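Local coordinates for protection of telomeres protein 1 (Schizosaccharomyces pombe, PDB 7CUI) that binds single-stranded telomeric DNA to protect the 3' overhang and regulates telomerase and telomere length, its C-terminal domain also contacting another protein, at residues Glu17-Leu29 and Lys189-Val199. Sequence-based numbering, arbitrary orientation.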
# COMPACT_ATOMS: atom_id res chain seq x y z
N GLU A 17 -8.73 -0.82 18.01
CA GLU A 17 -9.99 -1.42 17.57
C GLU A 17 -10.14 -1.16 16.07
O GLU A 17 -10.20 -0.01 15.64
CB GLU A 17 -11.14 -0.83 18.39
CG GLU A 17 -12.53 -1.19 17.89
CD GLU A 17 -13.06 -2.57 18.27
OE1 GLU A 17 -13.64 -3.23 17.38
OE2 GLU A 17 -12.90 -2.97 19.44
N ILE A 18 -10.21 -2.23 15.27
CA ILE A 18 -10.16 -2.11 13.82
C ILE A 18 -11.50 -1.61 13.27
O ILE A 18 -12.55 -1.84 13.88
CB ILE A 18 -9.69 -3.40 13.13
CG1 ILE A 18 -10.71 -4.54 13.26
CG2 ILE A 18 -8.30 -3.80 13.62
CD1 ILE A 18 -10.32 -5.83 12.55
N THR A 19 -11.45 -0.92 12.12
CA THR A 19 -12.63 -0.38 11.45
C THR A 19 -13.48 -1.52 10.91
O THR A 19 -12.96 -2.54 10.45
CB THR A 19 -12.31 0.48 10.22
OG1 THR A 19 -10.91 0.71 10.04
CG2 THR A 19 -13.07 1.78 10.20
N ALA A 20 -14.80 -1.31 10.94
CA ALA A 20 -15.73 -2.16 10.22
C ALA A 20 -15.53 -1.99 8.71
O ALA A 20 -16.02 -2.81 7.93
CB ALA A 20 -17.14 -1.82 10.64
N HIS A 21 -14.78 -0.95 8.31
CA HIS A 21 -14.68 -0.54 6.92
C HIS A 21 -13.60 -1.31 6.16
O HIS A 21 -13.42 -1.08 4.96
CB HIS A 21 -14.49 0.97 6.77
CG HIS A 21 -15.70 1.78 7.12
ND1 HIS A 21 -15.68 2.73 8.13
CD2 HIS A 21 -16.95 1.79 6.61
CE1 HIS A 21 -16.87 3.29 8.22
NE2 HIS A 21 -17.66 2.73 7.30
N VAL A 22 -12.87 -2.20 6.84
CA VAL A 22 -11.86 -3.01 6.16
C VAL A 22 -12.06 -4.47 6.54
O VAL A 22 -11.98 -4.83 7.71
CB VAL A 22 -10.43 -2.51 6.46
CG1 VAL A 22 -9.38 -3.44 5.88
CG2 VAL A 22 -10.21 -1.09 5.97
N ILE A 23 -12.33 -5.29 5.52
CA ILE A 23 -12.49 -6.73 5.65
C ILE A 23 -11.26 -7.41 5.05
O ILE A 23 -10.66 -6.92 4.10
CB ILE A 23 -13.80 -7.19 4.96
CG1 ILE A 23 -15.02 -6.92 5.84
CG2 ILE A 23 -13.73 -8.65 4.53
CD1 ILE A 23 -16.34 -7.23 5.16
N ASN A 24 -10.89 -8.57 5.62
CA ASN A 24 -9.79 -9.37 5.12
C ASN A 24 -10.32 -10.68 4.55
O ASN A 24 -11.42 -11.11 4.89
CB ASN A 24 -8.74 -9.59 6.21
CG ASN A 24 -8.06 -8.31 6.64
OD1 ASN A 24 -7.05 -7.91 6.06
ND2 ASN A 24 -8.60 -7.66 7.66
N GLU A 25 -9.52 -11.30 3.67
CA GLU A 25 -9.85 -12.59 3.07
C GLU A 25 -9.62 -13.68 4.10
O GLU A 25 -8.76 -13.53 4.97
CB GLU A 25 -8.94 -12.82 1.86
CG GLU A 25 -9.69 -13.26 0.61
CD GLU A 25 -10.75 -12.29 0.11
OE1 GLU A 25 -10.58 -11.06 0.30
OE2 GLU A 25 -11.76 -12.76 -0.46
N PRO A 26 -10.38 -14.81 4.06
CA PRO A 26 -10.13 -15.93 4.97
C PRO A 26 -8.72 -16.48 4.79
O PRO A 26 -8.33 -16.84 3.68
CB PRO A 26 -11.19 -16.97 4.57
CG PRO A 26 -12.26 -16.17 3.85
CD PRO A 26 -11.52 -15.05 3.16
N ALA A 27 -7.95 -16.50 5.89
CA ALA A 27 -6.57 -16.95 5.88
C ALA A 27 -6.14 -17.44 7.27
O ALA A 27 -6.68 -17.00 8.28
CB ALA A 27 -5.67 -15.83 5.39
N SER A 28 -5.14 -18.33 7.28
CA SER A 28 -4.67 -18.99 8.48
C SER A 28 -3.41 -18.32 9.03
O SER A 28 -2.82 -18.82 9.99
CB SER A 28 -4.42 -20.46 8.22
OG SER A 28 -5.57 -21.07 7.65
N LEU A 29 -3.01 -17.18 8.44
CA LEU A 29 -1.84 -16.44 8.91
C LEU A 29 -2.17 -15.80 10.25
O LEU A 29 -3.29 -15.35 10.47
CB LEU A 29 -1.47 -15.34 7.91
CG LEU A 29 -1.54 -15.70 6.42
CD1 LEU A 29 -1.30 -14.46 5.57
CD2 LEU A 29 -0.55 -16.80 6.07
N LYS A 189 14.28 -6.14 -0.61
CA LYS A 189 12.96 -6.72 -0.39
C LYS A 189 11.89 -5.66 -0.60
O LYS A 189 12.09 -4.49 -0.31
CB LYS A 189 12.87 -7.37 1.00
CG LYS A 189 13.65 -8.67 1.16
CD LYS A 189 13.47 -9.30 2.52
CE LYS A 189 13.83 -10.77 2.57
NZ LYS A 189 12.79 -11.62 1.94
N ARG A 190 10.74 -6.11 -1.13
CA ARG A 190 9.54 -5.30 -1.27
C ARG A 190 8.38 -6.03 -0.59
O ARG A 190 8.40 -7.26 -0.47
CB ARG A 190 9.21 -5.09 -2.75
CG ARG A 190 9.64 -3.75 -3.34
CD ARG A 190 11.03 -3.31 -2.94
NE ARG A 190 11.55 -2.18 -3.69
CZ ARG A 190 12.78 -1.71 -3.58
NH1 ARG A 190 13.64 -2.27 -2.75
NH2 ARG A 190 13.16 -0.68 -4.32
N TRP A 191 7.38 -5.27 -0.14
CA TRP A 191 6.16 -5.83 0.43
C TRP A 191 4.95 -5.39 -0.39
O TRP A 191 4.86 -4.23 -0.80
CB TRP A 191 6.00 -5.41 1.89
CG TRP A 191 7.07 -5.96 2.77
CD1 TRP A 191 7.04 -7.11 3.51
CD2 TRP A 191 8.37 -5.38 2.99
NE1 TRP A 191 8.22 -7.28 4.18
CE2 TRP A 191 9.06 -6.23 3.88
CE3 TRP A 191 9.02 -4.23 2.52
CZ2 TRP A 191 10.36 -5.96 4.31
CZ3 TRP A 191 10.30 -3.96 2.94
CH2 TRP A 191 10.96 -4.82 3.83
N ARG A 192 4.01 -6.32 -0.57
CA ARG A 192 2.83 -6.08 -1.37
C ARG A 192 1.57 -6.46 -0.59
O ARG A 192 1.45 -7.59 -0.14
CB ARG A 192 2.93 -6.88 -2.67
CG ARG A 192 3.41 -6.06 -3.86
CD ARG A 192 2.32 -6.00 -4.90
NE ARG A 192 2.65 -6.80 -6.06
CZ ARG A 192 1.77 -7.49 -6.80
NH1 ARG A 192 0.49 -7.51 -6.48
NH2 ARG A 192 2.20 -8.16 -7.85
N GLY A 193 0.65 -5.50 -0.45
CA GLY A 193 -0.63 -5.76 0.19
C GLY A 193 -1.49 -6.70 -0.65
O GLY A 193 -1.34 -6.73 -1.88
N PHE A 194 -2.37 -7.45 0.01
CA PHE A 194 -3.34 -8.30 -0.67
C PHE A 194 -4.40 -8.78 0.32
O PHE A 194 -4.24 -8.64 1.53
CB PHE A 194 -2.64 -9.50 -1.32
CG PHE A 194 -2.18 -10.55 -0.35
CD1 PHE A 194 -0.97 -10.43 0.31
CD2 PHE A 194 -2.97 -11.67 -0.09
CE1 PHE A 194 -0.55 -11.41 1.20
CE2 PHE A 194 -2.56 -12.64 0.80
CZ PHE A 194 -1.34 -12.51 1.45
N GLY A 195 -5.47 -9.37 -0.23
CA GLY A 195 -6.51 -10.03 0.55
C GLY A 195 -7.18 -9.08 1.55
O GLY A 195 -7.51 -9.48 2.67
N THR A 196 -7.38 -7.83 1.13
CA THR A 196 -7.85 -6.78 2.00
C THR A 196 -8.77 -5.86 1.20
O THR A 196 -8.34 -5.33 0.18
CB THR A 196 -6.66 -5.99 2.57
OG1 THR A 196 -5.70 -6.91 3.08
CG2 THR A 196 -7.04 -5.00 3.65
N LYS A 197 -10.01 -5.68 1.66
CA LYS A 197 -10.97 -4.89 0.90
C LYS A 197 -11.63 -3.83 1.79
O LYS A 197 -11.92 -4.09 2.95
CB LYS A 197 -11.97 -5.78 0.14
CG LYS A 197 -12.85 -6.68 0.99
CD LYS A 197 -14.05 -7.24 0.23
CE LYS A 197 -13.81 -8.61 -0.37
NZ LYS A 197 -13.21 -8.51 -1.72
N ILE A 198 -11.84 -2.63 1.22
CA ILE A 198 -12.58 -1.55 1.86
C ILE A 198 -14.07 -1.79 1.64
O ILE A 198 -14.48 -2.13 0.53
CB ILE A 198 -12.13 -0.17 1.34
CG1 ILE A 198 -10.63 0.07 1.55
CG2 ILE A 198 -12.96 0.95 1.96
CD1 ILE A 198 -10.09 1.28 0.81
N VAL A 199 -14.86 -1.61 2.70
CA VAL A 199 -16.26 -1.98 2.69
C VAL A 199 -17.10 -0.89 3.37
O VAL A 199 -16.50 0.13 3.77
CB VAL A 199 -16.47 -3.35 3.36
CG1 VAL A 199 -17.89 -3.53 3.87
CG2 VAL A 199 -16.08 -4.49 2.43
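A chi1 of 174° swings V22 CG1 opposite the backbone N, and T196 CG2 is turned likewise; the two side chains meet obliquely, with V22 CG1 and T196 CG2 3.6 Å apart. They lie on one face of an antiparallel ladder in which the short strand 22-24 pairs with 196-198, the last part of the C-terminal strand of a barrel whose strand pairing is consistent with an OB fold, in the C-terminal domain of this telombin. I198 shares this face, where V22 and I198 pack against helix 121-135. T196 OG1, 2.7 Å from F194 O, donates a hydrogen bond to it from above the carbonyl plane, fastening the hydroxyl across the bend at G195. A valine in place of T196 would probably leave F194 O without this bond and the bend less firmly fixed. On the other face I23 and K197 run side by side, while I23 CD1 meets V199 CG2 at 3.9 Å. I23 and K197 form the hydrogen-bonded pair, with I23 N to K197 O at 2.9 Å. Beyond the paired residues, V199 N bonds H21 O at 2.7 Å. At the other end E25 N bonds G195 O at 2.9 Å.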